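Local coordinates for binding domain (Hc) of Paraclostridial Mosquitocidal Protein 1 (Paraclostridium bifermentans, PDB 6HOX) that targets host nerve cells as the receptor-binding part of a clostridial-type neurotoxin aimed at Anopheles mosquitoes, at residues A[42-54]-A[64-78]. Residues are numbered along the deposited sequence; the frame is centred on the assembly and turned at random.
Sequences NNTNLEVKTGVQI and RLNSNENSSIIVQKN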
ATOM      1  N   ASN A  42     -21.311 -15.904  -8.921  1.00 49.23           N
ATOM      2  CA  ASN A  42     -21.324 -17.337  -9.243  1.00 45.82           C
ATOM      3  C   ASN A  42     -21.753 -18.158  -8.027  1.00 43.49           C
ATOM      4  O   ASN A  42     -21.985 -19.354  -8.156  1.00 41.58           O
ATOM      5  CB  ASN A  42     -19.974 -17.840  -9.752  1.00 45.83           C
ATOM      6  CG  ASN A  42     -19.919 -17.928 -11.256  1.00 48.44           C
ATOM      7  OD1 ASN A  42     -20.773 -17.380 -11.948  1.00 53.39           O
ATOM      8  ND2 ASN A  42     -18.935 -18.643 -11.769  1.00 56.29           N
ATOM      9  N   ASN A  43     -21.826 -17.513  -6.862  1.00 44.92           N
ATOM     10  CA  ASN A  43     -22.384 -18.114  -5.676  1.00 48.74           C
ATOM     11  C   ASN A  43     -21.534 -19.327  -5.274  1.00 43.81           C
ATOM     12  O   ASN A  43     -22.069 -20.342  -4.856  1.00 48.00           O
ATOM     13  CB  ASN A  43     -23.850 -18.503  -5.912  1.00 54.90           C
ATOM     14  CG  ASN A  43     -24.588 -18.818  -4.631  1.00 61.62           C
ATOM     15  OD1 ASN A  43     -24.412 -18.119  -3.636  1.00 66.85           O
ATOM     16  ND2 ASN A  43     -25.400 -19.866  -4.641  1.00 63.17           N
ATOM     17  N   THR A  44     -20.211 -19.230  -5.446  1.00 39.42           N
ATOM     18  CA  THR A  44     -19.306 -20.342  -5.144  1.00 36.70           C
ATOM     19  C   THR A  44     -19.395 -20.684  -3.660  1.00 37.87           C
ATOM     20  O   THR A  44     -19.410 -19.779  -2.837  1.00 36.58           O
ATOM     21  CB  THR A  44     -17.839 -20.006  -5.423  1.00 38.76           C
ATOM     22  OG1 THR A  44     -17.742 -19.435  -6.728  1.00 42.65           O
ATOM     23  CG2 THR A  44     -16.940 -21.215  -5.300  1.00 37.73           C
ATOM     24  N   ASN A  45     -19.384 -21.982  -3.332  1.00 37.04           N
ATOM     25  CA  ASN A  45     -19.525 -22.413  -1.954  1.00 37.43           C
ATOM     26  C   ASN A  45     -18.190 -22.264  -1.203  1.00 36.65           C
ATOM     27  O   ASN A  45     -17.187 -22.839  -1.594  1.00 35.81           O
ATOM     28  CB  ASN A  45     -20.013 -23.852  -1.865  1.00 38.50           C
ATOM     29  CG  ASN A  45     -20.385 -24.224  -0.449  1.00 39.82           C
ATOM     30  OD1 ASN A  45     -19.809 -25.149   0.118  1.00 40.36           O
ATOM     31  ND2 ASN A  45     -21.312 -23.480   0.137  1.00 41.00           N
ATOM     32  N   LEU A  46     -18.215 -21.483  -0.121  1.00 34.96           N
ATOM     33  CA  LEU A  46     -17.064 -21.234   0.751  1.00 35.16           C
ATOM     34  C   LEU A  46     -17.354 -21.816   2.128  1.00 30.67           C
ATOM     35  O   LEU A  46     -18.475 -21.714   2.623  1.00 28.87           O
ATOM     36  CB  LEU A  46     -16.832 -19.731   0.976  1.00 35.21           C
ATOM     37  CG  LEU A  46     -17.065 -18.788  -0.189  1.00 37.71           C
ATOM     38  CD1 LEU A  46     -17.001 -17.356   0.302  1.00 41.88           C
ATOM     39  CD2 LEU A  46     -16.033 -19.007  -1.275  1.00 40.70           C
ATOM     40  N   GLU A  47     -16.299 -22.268   2.792  1.00 31.46           N
ATOM     41  CA  GLU A  47     -16.347 -22.545   4.202  1.00 34.51           C
ATOM     42  C   GLU A  47     -15.352 -21.602   4.890  1.00 31.10           C
ATOM     43  O   GLU A  47     -14.148 -21.762   4.776  1.00 28.25           O
ATOM     44  CB  GLU A  47     -16.052 -24.023   4.461  1.00 39.23           C
ATOM     45  CG  GLU A  47     -16.342 -24.451   5.896  1.00 46.51           C
ATOM     46  CD  GLU A  47     -15.780 -25.816   6.266  1.00 49.30           C
ATOM     47  OE1 GLU A  47     -16.297 -26.807   5.713  1.00 58.07           O
ATOM     48  OE2 GLU A  47     -14.793 -25.876   7.062  1.00 49.59           O
ATOM     49  N   VAL A  48     -15.891 -20.607   5.598  1.00 30.53           N
ATOM     50  CA  VAL A  48     -15.112 -19.650   6.331  1.00 31.15           C
ATOM     51  C   VAL A  48     -15.112 -20.070   7.798  1.00 33.37           C
ATOM     52  O   VAL A  48     -16.160 -20.052   8.444  1.00 32.80           O
ATOM     53  CB  VAL A  48     -15.676 -18.229   6.182  1.00 30.62           C
ATOM     54  CG1 VAL A  48     -14.843 -17.220   6.967  1.00 30.95           C
ATOM     55  CG2 VAL A  48     -15.797 -17.822   4.728  1.00 30.57           C
ATOM     56  N   LYS A  49     -13.937 -20.422   8.318  1.00 31.45           N
ATOM     57  CA  LYS A  49     -13.847 -20.897   9.691  1.00 34.15           C
ATOM     58  C   LYS A  49     -13.842 -19.701  10.654  1.00 33.21           C
ATOM     59  O   LYS A  49     -13.614 -18.560  10.247  1.00 31.17           O
ATOM     60  CB  LYS A  49     -12.639 -21.822   9.828  1.00 37.90           C
ATOM     61  CG  LYS A  49     -12.733 -23.099   9.005  1.00 43.52           C
ATOM     62  CD  LYS A  49     -11.738 -24.148   9.455  1.00 52.02           C
ATOM     63  CE  LYS A  49     -12.111 -24.827  10.759  1.00 55.33           C
ATOM     64  NZ  LYS A  49     -13.358 -25.618  10.621  1.00 55.63           N
ATOM     65  N   THR A  50     -14.113 -19.974  11.940  1.00 32.59           N
ATOM     66  CA  THR A  50     -14.425 -18.913  12.914  1.00 33.23           C
ATOM     67  C   THR A  50     -13.172 -18.128  13.295  1.00 31.23           C
ATOM     68  O   THR A  50     -13.298 -17.087  13.912  1.00 35.86           O
ATOM     69  CB  THR A  50     -15.109 -19.456  14.179  1.00 33.23           C
ATOM     70  OG1 THR A  50     -14.269 -20.434  14.791  1.00 32.04           O
ATOM     71  CG2 THR A  50     -16.453 -20.068  13.869  1.00 33.31           C
ATOM     72  N   GLY A  51     -11.986 -18.631  12.933  1.00 34.10           N
ATOM     73  CA  GLY A  51     -10.736 -17.906  13.177  1.00 34.20           C
ATOM     74  C   GLY A  51     -10.478 -16.786  12.175  1.00 31.66           C
ATOM     75  O   GLY A  51      -9.568 -15.999  12.376  1.00 32.37           O
ATOM     76  N   VAL A  52     -11.241 -16.744  11.074  1.00 30.95           N
ATOM     77  CA  VAL A  52     -11.106 -15.696  10.059  1.00 30.68           C
ATOM     78  C   VAL A  52     -11.738 -14.413  10.616  1.00 33.16           C
ATOM     79  O   VAL A  52     -12.774 -14.469  11.279  1.00 32.31           O
ATOM     80  CB  VAL A  52     -11.758 -16.100   8.723  1.00 30.48           C
ATOM     81  CG1 VAL A  52     -11.626 -15.001   7.673  1.00 31.46           C
ATOM     82  CG2 VAL A  52     -11.212 -17.416   8.183  1.00 30.11           C
ATOM     83  N   GLN A  53     -11.114 -13.260  10.352  1.00 30.04           N
ATOM     84  CA  GLN A  53     -11.665 -11.981  10.789  1.00 30.57           C
ATOM     85  C   GLN A  53     -11.945 -11.074   9.587  1.00 29.66           C
ATOM     86  O   GLN A  53     -11.427 -11.262   8.479  1.00 27.74           O
ATOM     87  CB  GLN A  53     -10.706 -11.304  11.767  1.00 33.31           C
ATOM     88  CG  GLN A  53     -10.383 -12.165  12.981  1.00 33.80           C
ATOM     89  CD  GLN A  53      -9.264 -11.598  13.816  1.00 37.57           C
ATOM     90  OE1 GLN A  53      -8.334 -10.975  13.319  1.00 37.59           O
ATOM     91  NE2 GLN A  53      -9.331 -11.850  15.111  1.00 45.33           N
ATOM     92  N   ILE A  54     -12.822 -10.106   9.842  1.00 28.79           N
ATOM     93  CA  ILE A  54     -13.145  -9.027   8.966  1.00 30.19           C
ATOM     94  C   ILE A  54     -12.654  -7.744   9.642  1.00 30.20           C
ATOM     95  O   ILE A  54     -13.051  -7.443  10.755  1.00 29.94           O
ATOM     96  CB  ILE A  54     -14.660  -8.994   8.683  1.00 31.17           C
ATOM     97  CG1 ILE A  54     -15.163 -10.335   8.142  1.00 33.09           C
ATOM     98  CG2 ILE A  54     -15.012  -7.841   7.756  1.00 31.93           C
ATOM     99  CD1 ILE A  54     -16.666 -10.394   7.928  1.00 34.42           C
ATOM    100  N   ARG A  64      -8.883 -10.910   7.135  1.00 25.60           N
ATOM    101  CA  ARG A  64      -7.640 -11.063   7.847  1.00 25.19           C
ATOM    102  C   ARG A  64      -7.479 -12.535   8.263  1.00 25.72           C
ATOM    103  O   ARG A  64      -8.364 -13.104   8.911  1.00 25.19           O
ATOM    104  CB  ARG A  64      -7.605 -10.145   9.071  1.00 25.46           C
ATOM    105  CG  ARG A  64      -6.429 -10.430   9.997  1.00 27.39           C
ATOM    106  CD  ARG A  64      -6.308  -9.455  11.165  1.00 30.63           C
ATOM    107  NE  ARG A  64      -5.316  -9.890  12.150  1.00 31.13           N
ATOM    108  CZ  ARG A  64      -4.657  -9.092  12.983  1.00 31.83           C
ATOM    109  NH1 ARG A  64      -4.815  -7.780  12.919  1.00 31.92           N
ATOM    110  NH2 ARG A  64      -3.858  -9.621  13.894  1.00 30.78           N
ATOM    111  N   LEU A  65      -6.351 -13.132   7.866  1.00 24.55           N
ATOM    112  CA  LEU A  65      -5.946 -14.481   8.239  1.00 24.36           C
ATOM    113  C   LEU A  65      -4.818 -14.411   9.273  1.00 25.29           C
ATOM    114  O   LEU A  65      -3.808 -13.779   9.027  1.00 26.52           O
ATOM    115  CB  LEU A  65      -5.448 -15.202   6.988  1.00 23.48           C
ATOM    116  CG  LEU A  65      -6.491 -15.457   5.901  1.00 24.71           C
ATOM    117  CD1 LEU A  65      -5.855 -16.174   4.711  1.00 26.62           C
ATOM    118  CD2 LEU A  65      -7.645 -16.287   6.435  1.00 24.75           C
ATOM    119  N   ASN A  66      -5.001 -15.111  10.393  1.00 26.28           N
ATOM    120  CA  ASN A  66      -4.083 -15.185  11.520  1.00 26.80           C
ATOM    121  C   ASN A  66      -3.396 -16.553  11.506  1.00 26.23           C
ATOM    122  O   ASN A  66      -3.782 -17.430  10.756  1.00 25.42           O
ATOM    123  CB  ASN A  66      -4.818 -14.950  12.848  1.00 28.02           C
ATOM    124  CG  ASN A  66      -5.378 -13.547  12.936  1.00 30.81           C
ATOM    125  OD1 ASN A  66      -4.730 -12.591  12.504  1.00 33.43           O
ATOM    126  ND2 ASN A  66      -6.580 -13.406  13.476  1.00 30.09           N
ATOM    127  N   SER A  67      -2.394 -16.725  12.374  1.00 27.29           N
ATOM    128  CA  SER A  67      -1.591 -17.947  12.416  1.00 31.30           C
ATOM    129  C   SER A  67      -2.186 -18.959  13.405  1.00 33.18           C
ATOM    130  O   SER A  67      -1.508 -19.402  14.326  1.00 37.77           O
ATOM    131  CB  SER A  67      -0.163 -17.631  12.746  1.00 29.31           C
ATOM    132  OG  SER A  67       0.460 -16.969  11.658  1.00 29.92           O
ATOM    133  N   ASN A  68      -3.467 -19.286  13.235  1.00 32.21           N
ATOM    134  CA  ASN A  68      -4.093 -20.373  14.019  1.00 36.69           C
ATOM    135  C   ASN A  68      -4.963 -21.221  13.091  1.00 36.22           C
ATOM    136  O   ASN A  68      -5.319 -20.775  11.986  1.00 33.78           O
ATOM    137  CB  ASN A  68      -4.909 -19.856  15.201  1.00 35.27           C
ATOM    138  CG  ASN A  68      -6.083 -19.025  14.749  1.00 36.57           C
ATOM    139  OD1 ASN A  68      -7.097 -19.573  14.314  1.00 36.81           O
ATOM    140  ND2 ASN A  68      -5.933 -17.711  14.813  1.00 36.57           N
ATOM    141  N   GLU A  69      -5.292 -22.425  13.575  1.00 36.24           N
ATOM    142  CA  GLU A  69      -5.884 -23.503  12.781  1.00 39.59           C
ATOM    143  C   GLU A  69      -7.316 -23.154  12.372  1.00 37.90           C
ATOM    144  O   GLU A  69      -7.775 -23.601  11.356  1.00 43.42           O
ATOM    145  CB  GLU A  69      -5.860 -24.819  13.561  1.00 40.91           C
ATOM    146  CG  GLU A  69      -4.473 -25.397  13.676  1.00 44.60           C
ATOM    147  CD  GLU A  69      -3.870 -25.696  12.315  1.00 46.50           C
ATOM    148  OE1 GLU A  69      -4.421 -26.561  11.609  1.00 46.94           O
ATOM    149  OE2 GLU A  69      -2.893 -25.018  11.944  1.00 52.91           O
ATOM    150  N   ASN A  70      -7.978 -22.291  13.132  1.00 38.42           N
ATOM    151  CA  ASN A  70      -9.342 -21.914  12.830  1.00 40.82           C
ATOM    152  C   ASN A  70      -9.416 -20.773  11.811  1.00 37.41           C
ATOM    153  O   ASN A  70     -10.509 -20.374  11.432  1.00 38.17           O
ATOM    154  CB  ASN A  70     -10.087 -21.551  14.110  1.00 44.75           C
ATOM    155  CG  ASN A  70     -10.700 -22.788  14.714  1.00 51.07           C
ATOM    156  OD1 ASN A  70     -11.226 -23.628  13.983  1.00 57.74           O
ATOM    157  ND2 ASN A  70     -10.605 -22.920  16.026  1.00 53.49           N
ATOM    158  N   SER A  71      -8.266 -20.243  11.393  1.00 35.89           N
ATOM    159  CA  SER A  71      -8.222 -19.098  10.503  1.00 32.05           C
ATOM    160  C   SER A  71      -7.934 -19.575   9.077  1.00 30.34           C
ATOM    161  O   SER A  71      -6.814 -19.464   8.588  1.00 32.49           O
ATOM    162  CB  SER A  71      -7.213 -18.084  10.998  1.00 32.20           C
ATOM    163  OG  SER A  71      -7.515 -16.791  10.490  1.00 29.51           O
ATOM    164  N   SER A  72      -8.966 -20.096   8.414  1.00 27.05           N
ATOM    165  CA  SER A  72      -8.844 -20.596   7.066  1.00 27.37           C
ATOM    166  C   SER A  72     -10.181 -20.474   6.337  1.00 27.64           C
ATOM    167  O   SER A  72     -11.242 -20.435   6.987  1.00 27.56           O
ATOM    168  CB  SER A  72      -8.387 -22.020   7.065  1.00 30.63           C
ATOM    169  OG  SER A  72      -9.427 -22.857   7.553  1.00 36.28           O
ATOM    170  N   ILE A  73     -10.095 -20.411   4.996  1.00 25.08           N
ATOM    171  CA  ILE A  73     -11.197 -20.469   4.078  1.00 24.84           C
ATOM    172  C   ILE A  73     -10.909 -21.592   3.073  1.00 26.91           C
ATOM    173  O   ILE A  73      -9.825 -21.652   2.476  1.00 27.01           O
ATOM    174  CB  ILE A  73     -11.422 -19.127   3.354  1.00 24.72           C
ATOM    175  CG1 ILE A  73     -11.502 -17.955   4.321  1.00 25.05           C
ATOM    176  CG2 ILE A  73     -12.656 -19.174   2.458  1.00 24.08           C
ATOM    177  CD1 ILE A  73     -11.454 -16.606   3.633  1.00 24.86           C
ATOM    178  N   ILE A  74     -11.894 -22.478   2.909  1.00 27.32           N
ATOM    179  CA  ILE A  74     -11.840 -23.615   2.019  1.00 27.47           C
ATOM    180  C   ILE A  74     -12.885 -23.420   0.925  1.00 27.79           C
ATOM    181  O   ILE A  74     -14.064 -23.185   1.194  1.00 25.89           O
ATOM    182  CB  ILE A  74     -12.082 -24.908   2.821  1.00 29.46           C
ATOM    183  CG1 ILE A  74     -11.111 -24.979   4.006  1.00 29.52           C
ATOM    184  CG2 ILE A  74     -12.043 -26.132   1.911  1.00 28.74           C
ATOM    185  CD1 ILE A  74     -10.835 -26.360   4.555  1.00 30.22           C
ATOM    186  N   VAL A  75     -12.433 -23.523  -0.320  1.00 27.78           N
ATOM    187  CA  VAL A  75     -13.268 -23.352  -1.470  1.00 28.44           C
ATOM    188  C   VAL A  75     -13.177 -24.639  -2.282  1.00 30.49           C
ATOM    189  O   VAL A  75     -12.104 -24.970  -2.796  1.00 29.07           O
ATOM    190  CB  VAL A  75     -12.817 -22.136  -2.291  1.00 29.84           C
ATOM    191  CG1 VAL A  75     -13.766 -21.864  -3.450  1.00 30.19           C
ATOM    192  CG2 VAL A  75     -12.645 -20.900  -1.407  1.00 30.18           C
ATOM    193  N   GLN A  76     -14.297 -25.366  -2.360  1.00 34.68           N
ATOM    194  CA  GLN A  76     -14.434 -26.498  -3.259  1.00 38.69           C
ATOM    195  C   GLN A  76     -14.434 -25.947  -4.685  1.00 34.59           C
ATOM    196  O   GLN A  76     -15.096 -24.958  -4.968  1.00 33.27           O
ATOM    197  CB  GLN A  76     -15.724 -27.288  -2.989  1.00 44.29           C
ATOM    198  CG  GLN A  76     -15.790 -27.949  -1.620  1.00 48.76           C
ATOM    199  CD  GLN A  76     -14.571 -28.775  -1.288  1.00 57.45           C
ATOM    200  OE1 GLN A  76     -14.144 -29.643  -2.058  1.00 61.22           O
ATOM    201  NE2 GLN A  76     -13.992 -28.500  -0.128  1.00 62.38           N
ATOM    202  N   LYS A  77     -13.659 -26.570  -5.571  1.00 37.86           N
ATOM    203  CA  LYS A  77     -13.627 -26.131  -6.959  1.00 40.92           C
ATOM    204  C   LYS A  77     -14.874 -26.693  -7.643  1.00 42.26           C
ATOM    205  O   LYS A  77     -15.496 -27.621  -7.134  1.00 42.05           O
ATOM    206  CB  LYS A  77     -12.324 -26.557  -7.650  1.00 40.86           C
ATOM    207  CG  LYS A  77     -11.054 -25.998  -7.010  1.00 40.33           C
ATOM    208  CD  LYS A  77      -9.790 -26.227  -7.800  1.00 36.88           C
ATOM    209  CE  LYS A  77      -9.516 -27.694  -8.023  1.00 37.09           C
ATOM    210  NZ  LYS A  77      -8.141 -27.916  -8.519  1.00 35.26           N
ATOM    211  N   ASN A  78     -15.224 -26.083  -8.778  1.00 47.41           N
ATOM    212  CA  ASN A  78     -16.313 -26.502  -9.662  1.00 48.10           C
ATOM    213  C   ASN A  78     -15.800 -26.369 -11.102  1.00 50.38           C
ATOM    214  O   ASN A  78     -14.589 -26.217 -11.310  1.00 53.37           O
ATOM    215  CB  ASN A  78     -17.584 -25.695  -9.380  1.00 47.79           C
ATOM    216  CG  ASN A  78     -17.316 -24.207  -9.310  1.00 46.16           C
ATOM    217  OD1 ASN A  78     -16.903 -23.596 -10.294  1.00 48.21           O
ATOM    218  ND2 ASN A  78     -17.530 -23.619  -8.145  1.00 41.97           N
TER
HETATM  219  O   HOH W   1     -18.624 -24.103  -5.972  1.00 53.06           O
HETATM  220  O   HOH W   2      -7.944 -15.647  14.454  1.00 33.61           O
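Glu47 and Ile74 form an antiparallel hydrogen-bonded pair, Glu47 N to Ile74 O at 2.9 Å with its reciprocal, and Lys49 N reaches Ser72 O. Further on, Gln53 and Arg64 make another such pair. Between them the type I turn Lys49–Val52 meets the turn Asn68–Ser71: Gly51 N donates to Asn70 O at 2.7 Å from above the carbonyl plane, a bent bond (N-H...O 130°). This is the concanavalin-like N-terminal half of the receptor-binding domain: 53-56 and 61-66 form a hairpin of its large sheet, while 46-48 edges a small sheet with 73-75 and 205-207. Among polar side chains, Asn66 ND2 donates to Gln53 OE1 (3.0 Å) from above the Gln53 amide, the two planes being perpendicular. Asn66 OD1 takes Arg64 NE in the guanidinium plane (2.8 Å), and Arg64 NH1 makes a salt bridge with Glu442. One water links Gly51 O, Asn66 ND2 and Asn68 ND2. On the small-sheet face of Leu46, Val48, Ile73 and Val75, Val48 CG2 lies beside Ile73 CG2 and Leu46 CD2 3.9 Å from Val75 CG2. From the turn, Val52 CG2, set beside the backbone N (chi1 179°), reaches Ile73 CG1 (3.9 Å) and Leu65 CD2 (4.1 Å).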